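Local coordinates for carboxysome shell vertex protein CcmL (PDB 2QW7), which probably forms the pentameric vertices of the carboxysome shell, and is modelled to induce curvature when inserted into otherwise flat hexagonal layers of CcmK, at residues N52-V57 against S91-R96. Sequence-based numbering, arbitrary orientation.
Sequences NEWVLV and SLYNKR
Next in sequence to Trp54, which stacks on Tyr93, Glu53 OE1 accepts a hydrogen bond from Gly50 N, tying back the residue before strand 54-59. The contact itself is an instructive case of association through ring faces. The five-membered ring of Trp54 and the phenol ring form an offset stack, with centroids 3.8 Å apart and planes only 2° from parallel. The side chains run past each other in opposite directions: Tyr93 CB reaches the far end of the indole, 3.6 Å from Trp54 CZ3, while Tyr93 OH lies 3.7 Å from Trp54 CD1, near the root of that side chain. Tyr93 extends this far because its CG is anti to the backbone N (chi1 -178°). On the phenol's other face, Lys95 N sits toward the rim. Leu92 CD1 meets the indole at its edge, 3.9 Å from Trp54 CZ3. An alanine in place of Trp54 would strip Tyr93 of its stacking partner and would probably leave the phenol freer to swing. Strands 54-59 and 91-94 both pair antiparallel with strand 76-86, where Leu92 and Tyr93 form a classic beta bulge opposite Val85; Trp54 also touches Leu30, joining strands 24-30 and 91-94 through its indole.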
loop_
_atom_site.group_PDB
_atom_site.type_symbol
_atom_site.label_atom_id
_atom_site.label_comp_id
_atom_site.label_asym_id
_atom_site.label_seq_id
_atom_site.Cartn_x
_atom_site.Cartn_y
_atom_site.Cartn_z
ATOM N N ASN A 52 15.932 0.421 -20.792
ATOM C CA ASN A 52 16.980 -0.333 -20.094
ATOM C C ASN A 52 17.774 0.363 -19.005
ATOM O O ASN A 52 18.537 -0.319 -18.305
ATOM C CB ASN A 52 17.892 -0.969 -21.137
ATOM C CG ASN A 52 17.146 -1.941 -21.969
ATOM O OD1 ASN A 52 16.185 -2.580 -21.490
ATOM N ND2 ASN A 52 17.534 -2.053 -23.222
ATOM N N GLU A 53 17.533 1.678 -18.837
ATOM C CA GLU A 53 18.150 2.442 -17.768
ATOM C C GLU A 53 17.516 1.998 -16.436
ATOM O O GLU A 53 16.342 1.621 -16.372
ATOM C CB GLU A 53 18.016 3.965 -18.015
ATOM C CG GLU A 53 19.015 4.675 -19.059
ATOM C CD GLU A 53 19.095 6.257 -18.835
ATOM O OE1 GLU A 53 18.033 6.921 -18.787
ATOM O OE2 GLU A 53 20.209 6.859 -18.745
ATOM N N TRP A 54 18.325 1.984 -15.384
ATOM C CA TRP A 54 17.898 1.694 -14.012
ATOM C C TRP A 54 17.457 3.001 -13.405
ATOM O O TRP A 54 18.150 4.026 -13.510
ATOM C CB TRP A 54 19.013 1.147 -13.144
ATOM C CG TRP A 54 19.336 -0.257 -13.371
ATOM C CD1 TRP A 54 19.276 -0.943 -14.552
ATOM C CD2 TRP A 54 19.810 -1.185 -12.392
ATOM N NE1 TRP A 54 19.667 -2.271 -14.358
ATOM C CE2 TRP A 54 19.992 -2.435 -13.038
ATOM C CE3 TRP A 54 20.079 -1.091 -11.029
ATOM C CZ2 TRP A 54 20.461 -3.559 -12.368
ATOM C CZ3 TRP A 54 20.532 -2.214 -10.366
ATOM C CH2 TRP A 54 20.719 -3.427 -11.037
ATOM N N VAL A 55 16.325 2.944 -12.698
ATOM C CA VAL A 55 15.675 4.142 -12.209
ATOM C C VAL A 55 15.089 3.988 -10.808
ATOM O O VAL A 55 14.903 2.882 -10.288
ATOM C CB VAL A 55 14.581 4.529 -13.280
ATOM C CG1 VAL A 55 15.160 4.419 -14.732
ATOM C CG2 VAL A 55 13.377 3.649 -13.196
ATOM N N LEU A 56 14.799 5.145 -10.203
ATOM C CA LEU A 56 14.137 5.223 -8.889
ATOM C C LEU A 56 12.683 5.524 -9.074
ATOM O O LEU A 56 12.362 6.590 -9.619
ATOM C CB LEU A 56 14.668 6.352 -8.028
ATOM C CG LEU A 56 16.097 5.989 -7.679
ATOM C CD1 LEU A 56 16.459 7.101 -6.698
ATOM C CD2 LEU A 56 16.313 4.452 -7.222
ATOM N N VAL A 57 11.844 4.640 -8.501
ATOM C CA VAL A 57 10.379 4.710 -8.604
ATOM C C VAL A 57 9.758 5.079 -7.265
ATOM O O VAL A 57 9.883 4.344 -6.305
ATOM C CB VAL A 57 9.782 3.274 -8.981
ATOM C CG1 VAL A 57 8.278 3.367 -9.101
ATOM C CG2 VAL A 57 10.470 2.589 -10.298
ATOM N N SER A 91 30.315 -2.691 -5.857
ATOM C CA SER A 91 29.247 -2.121 -6.694
ATOM C C SER A 91 28.347 -3.228 -7.257
ATOM O O SER A 91 28.818 -4.244 -7.802
ATOM C CB SER A 91 29.750 -1.216 -7.814
ATOM O OG SER A 91 30.178 0.043 -7.321
ATOM N N LEU A 92 27.045 -3.053 -7.067
ATOM C CA LEU A 92 26.063 -4.011 -7.607
ATOM C C LEU A 92 25.638 -3.527 -8.995
ATOM O O LEU A 92 25.251 -4.293 -9.873
ATOM C CB LEU A 92 24.909 -4.236 -6.626
ATOM C CG LEU A 92 23.645 -5.023 -6.954
ATOM C CD1 LEU A 92 22.679 -4.136 -7.710
ATOM C CD2 LEU A 92 23.930 -6.354 -7.675
ATOM N N TYR A 93 25.778 -2.222 -9.185
ATOM C CA TYR A 93 25.448 -1.596 -10.433
ATOM C C TYR A 93 26.230 -0.316 -10.640
ATOM O O TYR A 93 26.400 0.466 -9.713
ATOM C CB TYR A 93 23.967 -1.254 -10.436
ATOM C CG TYR A 93 23.534 -0.653 -11.722
ATOM C CD1 TYR A 93 23.206 0.734 -11.822
ATOM C CD2 TYR A 93 23.510 -1.456 -12.862
ATOM C CE1 TYR A 93 22.816 1.265 -13.040
ATOM C CE2 TYR A 93 23.143 -0.951 -14.073
ATOM C CZ TYR A 93 22.796 0.395 -14.174
ATOM O OH TYR A 93 22.432 0.779 -15.449
ATOM N N ASN A 94 26.711 -0.148 -11.873
ATOM C CA ASN A 94 27.441 1.027 -12.312
ATOM C C ASN A 94 26.927 1.264 -13.717
ATOM O O ASN A 94 27.143 0.377 -14.564
ATOM C CB ASN A 94 28.951 0.766 -12.502
ATOM C CG ASN A 94 29.558 -0.229 -11.525
ATOM O OD1 ASN A 94 30.740 -0.132 -11.253
ATOM N ND2 ASN A 94 28.799 -1.201 -11.047
ATOM N N LYS A 95 26.324 2.429 -13.992
ATOM C CA LYS A 95 25.760 2.668 -15.339
ATOM C C LYS A 95 26.814 2.724 -16.448
ATOM O O LYS A 95 26.508 2.426 -17.604
ATOM C CB LYS A 95 24.799 3.858 -15.408
ATOM C CG LYS A 95 25.407 5.202 -15.264
ATOM C CD LYS A 95 24.347 6.215 -15.578
ATOM C CE LYS A 95 24.768 7.553 -15.126
ATOM N NZ LYS A 95 25.882 8.075 -15.922
ATOM N N ARG A 96 28.047 3.053 -16.071
ATOM C CA ARG A 96 29.183 3.106 -16.981
ATOM C C ARG A 96 29.922 1.772 -16.970
ATOM O O ARG A 96 29.323 0.737 -17.261
ATOM C CB ARG A 96 30.101 4.256 -16.559
ATOM C CG ARG A 96 29.353 5.633 -16.479
ATOM C CD ARG A 96 30.202 6.770 -15.877
ATOM N NE ARG A 96 30.453 6.616 -14.444
ATOM C CZ ARG A 96 29.654 7.077 -13.481
ATOM N NH1 ARG A 96 28.538 7.731 -13.787
ATOM N NH2 ARG A 96 29.967 6.882 -12.201
#